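Local coordinates for type III effector Xcv3220-like C-terminal domain-containing protein (Xanthomonas campestris pv. vesicatoria, PDB 4FC9) that is a type III effector secreted into the plant host, whose all-helical C-terminal domain probably acts as an E3 ubiquitin ligase, at residues Arg82-Glu87 with Lys163-Ile168. Sequence-based numbering, arbitrary orientation.
Sequences RDMLAE and KTRELI. With EDO (1,2-ethanediol), chain E.
Arg165 places CG between its own backbone N and carbonyl carbon (chi1 69°) and then bends at chi3, which presents the NE edge of its guanidinium to Glu87. The glutamate answers with a chain extended beyond CG, and the two side chains meet at about a right angle. The grip is side-on and bidentate. Arg165 NE donates to Glu87 OE1 at 2.7 Å, its acceptor lying almost within the guanidinium plane. Arg165 NH2 reaches Glu87 OE2 at 2.6 Å in a more bent bond, with an N-H...acceptor angle of 143° and the acceptor tilted from that plane. Each oxygen uses its syn lone pair, and the two flat groups are only 19° from coplanar; this pairing of two bonds limits rotation of both groups.

Met84, a selenomethionine, supplies the nonpolar flank: its SE lies 3.7 Å from Arg165 CD, touching the aliphatic part of the arginine, and the same side chain also packs on Leu182 and Phe56. The remaining guanidinium nitrogen is used as well, since Arg165 NH1 forms a salt bridge with Glu166 OE2 at 3.3 Å and donates to the carbonyl of Pro180. Glu166 in turn pairs with Arg176.

The contact thus joins helix 79-88 to helix 152-171, with polar bonds carrying much of the link; the closest CA atoms of segments 82-87 and 163-168, Met84 CA and Arg165 CA, are 9.0 Å apart. Two carboxylates around one buried guanidinium would be expected to favour its positive charge, and the Glu87–Arg165–Glu166 network probably offsets much of the cost of burying Arg165 and Glu166, while Glu87 remains partly exposed.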
ATOM      1  N   ARG A  82       0.208  13.779   3.203  1.00 21.96           N
ATOM      2  CA  ARG A  82       1.270  14.258   4.070  1.00 23.44           C
ATOM      3  C   ARG A  82       1.348  13.345   5.291  1.00 26.17           C
ATOM      4  O   ARG A  82       2.439  13.011   5.748  1.00 25.30           O
ATOM      5  CB  ARG A  82       1.055  15.722   4.475  1.00 24.91           C
ATOM      6  CG  ARG A  82       2.292  16.359   5.103  1.00 31.62           C
ATOM      7  CD  ARG A  82       2.156  17.874   5.324  1.00 39.06           C
ATOM      8  NE  ARG A  82       2.660  18.672   4.202  1.00 36.50           N
ATOM      9  CZ  ARG A  82       3.924  19.067   4.059  1.00 37.06           C
ATOM     10  NH1 ARG A  82       4.839  18.735   4.960  1.00 39.60           N
ATOM     11  NH2 ARG A  82       4.279  19.794   3.007  1.00 33.70           N
ATOM     12  N   ASP A  83       0.186  12.923   5.792  1.00 26.70           N
ATOM     13  CA  ASP A  83       0.114  12.014   6.940  1.00 24.60           C
ATOM     14  C   ASP A  83       0.756  10.667   6.642  1.00 24.94           C
ATOM     15  O   ASP A  83       1.579  10.177   7.411  1.00 27.31           O
ATOM     16  CB  ASP A  83      -1.337  11.768   7.359  1.00 25.81           C
ATOM     17  CG  ASP A  83      -1.979  12.981   7.989  1.00 33.13           C
ATOM     18  OD1 ASP A  83      -1.253  13.931   8.349  1.00 33.80           O
ATOM     19  OD2 ASP A  83      -3.218  12.977   8.134  1.00 35.19           O
HETATM   20  N   MSE A  84       0.355  10.065   5.530  1.00 23.72           N
HETATM   21  CA  MSE A  84       0.823   8.728   5.186  1.00 20.97           C
HETATM   22  C   MSE A  84       2.294   8.725   4.817  1.00 19.71           C
HETATM   23  O   MSE A  84       2.990   7.749   5.058  1.00 22.47           O
HETATM   24  CB  MSE A  84      -0.018   8.133   4.061  1.00 21.50           C
HETATM   25  CG  MSE A  84      -1.441   7.823   4.486  1.00 22.75           C
HETATM   26 SE   MSE A  84      -2.303   6.564   3.286  0.85 38.50          SE
HETATM   27  CE  MSE A  84      -2.228   7.629   1.679  1.00 17.25           C
ATOM     28  N   LEU A  85       2.765   9.824   4.242  1.00 22.28           N
ATOM     29  CA  LEU A  85       4.191   9.988   3.989  1.00 22.26           C
ATOM     30  C   LEU A  85       4.974   9.827   5.287  1.00 24.76           C
ATOM     31  O   LEU A  85       5.955   9.093   5.339  1.00 28.83           O
ATOM     32  CB  LEU A  85       4.483  11.344   3.333  1.00 24.24           C
ATOM     33  CG  LEU A  85       4.335  11.393   1.806  1.00 22.49           C
ATOM     34  CD1 LEU A  85       4.379  12.822   1.281  1.00 21.28           C
ATOM     35  CD2 LEU A  85       5.406  10.539   1.137  1.00 18.82           C
ATOM     36  N   ALA A  86       4.522  10.496   6.341  1.00 25.40           N
ATOM     37  CA  ALA A  86       5.186  10.413   7.637  1.00 26.78           C
ATOM     38  C   ALA A  86       5.123   9.009   8.227  1.00 26.03           C
ATOM     39  O   ALA A  86       6.120   8.512   8.751  1.00 27.22           O
ATOM     40  CB  ALA A  86       4.601  11.427   8.606  1.00 26.17           C
ATOM     41  N   GLU A  87       3.951   8.381   8.144  1.00 25.68           N
ATOM     42  CA  GLU A  87       3.771   7.011   8.623  1.00 24.89           C
ATOM     43  C   GLU A  87       4.730   6.046   7.933  1.00 23.00           C
ATOM     44  O   GLU A  87       5.257   5.129   8.556  1.00 25.60           O
ATOM     45  CB  GLU A  87       2.330   6.541   8.406  1.00 22.95           C
ATOM     46  CG  GLU A  87       1.313   7.182   9.321  1.00 28.67           C
ATOM     47  CD  GLU A  87      -0.103   6.755   9.000  1.00 33.45           C
ATOM     48  OE1 GLU A  87      -0.276   5.804   8.213  1.00 36.12           O
ATOM     49  OE2 GLU A  87      -1.046   7.372   9.526  1.00 36.91           O
ATOM     50  N   LYS A 163      -4.394   0.593   1.600  1.00 20.00           N
ATOM     51  CA  LYS A 163      -4.727  -0.802   1.843  1.00 18.30           C
ATOM     52  C   LYS A 163      -3.781  -1.412   2.863  1.00 20.15           C
ATOM     53  O   LYS A 163      -4.219  -2.079   3.794  1.00 21.20           O
ATOM     54  CB  LYS A 163      -4.683  -1.614   0.554  1.00 17.95           C
ATOM     55  CG  LYS A 163      -4.903  -3.095   0.786  1.00 19.76           C
ATOM     56  CD  LYS A 163      -5.562  -3.743  -0.407  1.00 24.58           C
ATOM     57  CE  LYS A 163      -4.627  -4.713  -1.085  1.00 25.43           C
ATOM     58  NZ  LYS A 163      -5.302  -5.403  -2.221  1.00 28.14           N
ATOM     59  N   THR A 164      -2.487  -1.166   2.690  1.00 18.92           N
ATOM     60  CA  THR A 164      -1.464  -1.705   3.585  1.00 20.11           C
ATOM     61  C   THR A 164      -1.723  -1.357   5.049  1.00 18.85           C
ATOM     62  O   THR A 164      -1.692  -2.230   5.910  1.00 18.29           O
ATOM     63  CB  THR A 164      -0.052  -1.227   3.188  1.00 19.25           C
ATOM     64  OG1 THR A 164       0.315  -1.815   1.937  1.00 20.20           O
ATOM     65  CG2 THR A 164       0.965  -1.634   4.240  1.00 23.92           C
ATOM     66  N   ARG A 165      -1.988  -0.085   5.326  1.00 19.21           N
ATOM     67  CA  ARG A 165      -2.196   0.358   6.700  1.00 20.41           C
ATOM     68  C   ARG A 165      -3.518  -0.163   7.265  1.00 24.00           C
ATOM     69  O   ARG A 165      -3.627  -0.433   8.460  1.00 26.85           O
ATOM     70  CB  ARG A 165      -2.088   1.889   6.820  1.00 20.76           C
ATOM     71  CG  ARG A 165      -3.210   2.664   6.162  1.00 22.40           C
ATOM     72  CD  ARG A 165      -2.862   4.142   5.967  1.00 21.33           C
ATOM     73  NE  ARG A 165      -2.605   4.870   7.212  1.00 25.95           N
ATOM     74  CZ  ARG A 165      -3.551   5.337   8.025  1.00 29.05           C
ATOM     75  NH1 ARG A 165      -4.833   5.134   7.754  1.00 27.77           N
ATOM     76  NH2 ARG A 165      -3.213   5.998   9.121  1.00 30.40           N
ATOM     77  N   GLU A 166      -4.516  -0.334   6.404  1.00 22.00           N
ATOM     78  CA  GLU A 166      -5.785  -0.893   6.845  1.00 21.44           C
ATOM     79  C   GLU A 166      -5.673  -2.396   7.129  1.00 20.59           C
ATOM     80  O   GLU A 166      -6.340  -2.915   8.022  1.00 24.55           O
ATOM     81  CB  GLU A 166      -6.900  -0.594   5.836  1.00 23.48           C
ATOM     82  CG  GLU A 166      -7.208   0.897   5.684  1.00 25.60           C
ATOM     83  CD  GLU A 166      -7.563   1.566   7.001  1.00 27.32           C
ATOM     84  OE1 GLU A 166      -8.445   1.037   7.711  1.00 31.24           O
ATOM     85  OE2 GLU A 166      -6.957   2.612   7.328  1.00 24.55           O
ATOM     86  N   LEU A 167      -4.824  -3.092   6.378  1.00 20.32           N
ATOM     87  CA  LEU A 167      -4.570  -4.507   6.645  1.00 23.08           C
ATOM     88  C   LEU A 167      -3.799  -4.693   7.956  1.00 26.19           C
ATOM     89  O   LEU A 167      -4.054  -5.635   8.711  1.00 28.36           O
ATOM     90  CB  LEU A 167      -3.835  -5.170   5.473  1.00 20.32           C
ATOM     91  CG  LEU A 167      -4.639  -5.363   4.180  1.00 18.26           C
ATOM     92  CD1 LEU A 167      -3.749  -5.867   3.055  1.00 18.60           C
ATOM     93  CD2 LEU A 167      -5.810  -6.313   4.392  1.00 21.88           C
ATOM     94  N   ILE A 168      -2.863  -3.787   8.225  1.00 26.08           N
ATOM     95  CA  ILE A 168      -2.121  -3.794   9.483  1.00 26.77           C
ATOM     96  C   ILE A 168      -3.061  -3.625  10.677  1.00 28.24           C
ATOM     97  O   ILE A 168      -2.963  -4.360  11.659  1.00 29.73           O
ATOM     98  CB  ILE A 168      -1.031  -2.697   9.501  1.00 24.43           C
ATOM     99  CG1 ILE A 168       0.119  -3.083   8.569  1.00 23.51           C
ATOM    100  CG2 ILE A 168      -0.513  -2.475  10.908  1.00 27.58           C
ATOM    101  CD1 ILE A 168       1.104  -1.965   8.299  1.00 23.28           C
TER
HETATM  102  C1  EDO E 702      -1.165  17.200   7.172  1.00 40.13           C
HETATM  103  O1  EDO E 702      -2.031  16.563   8.117  1.00 41.12           O
HETATM  104  C2  EDO E 702      -1.770  18.533   6.747  1.00 39.36           C
HETATM  105  O2  EDO E 702      -0.926  19.147   5.767  1.00 39.15           O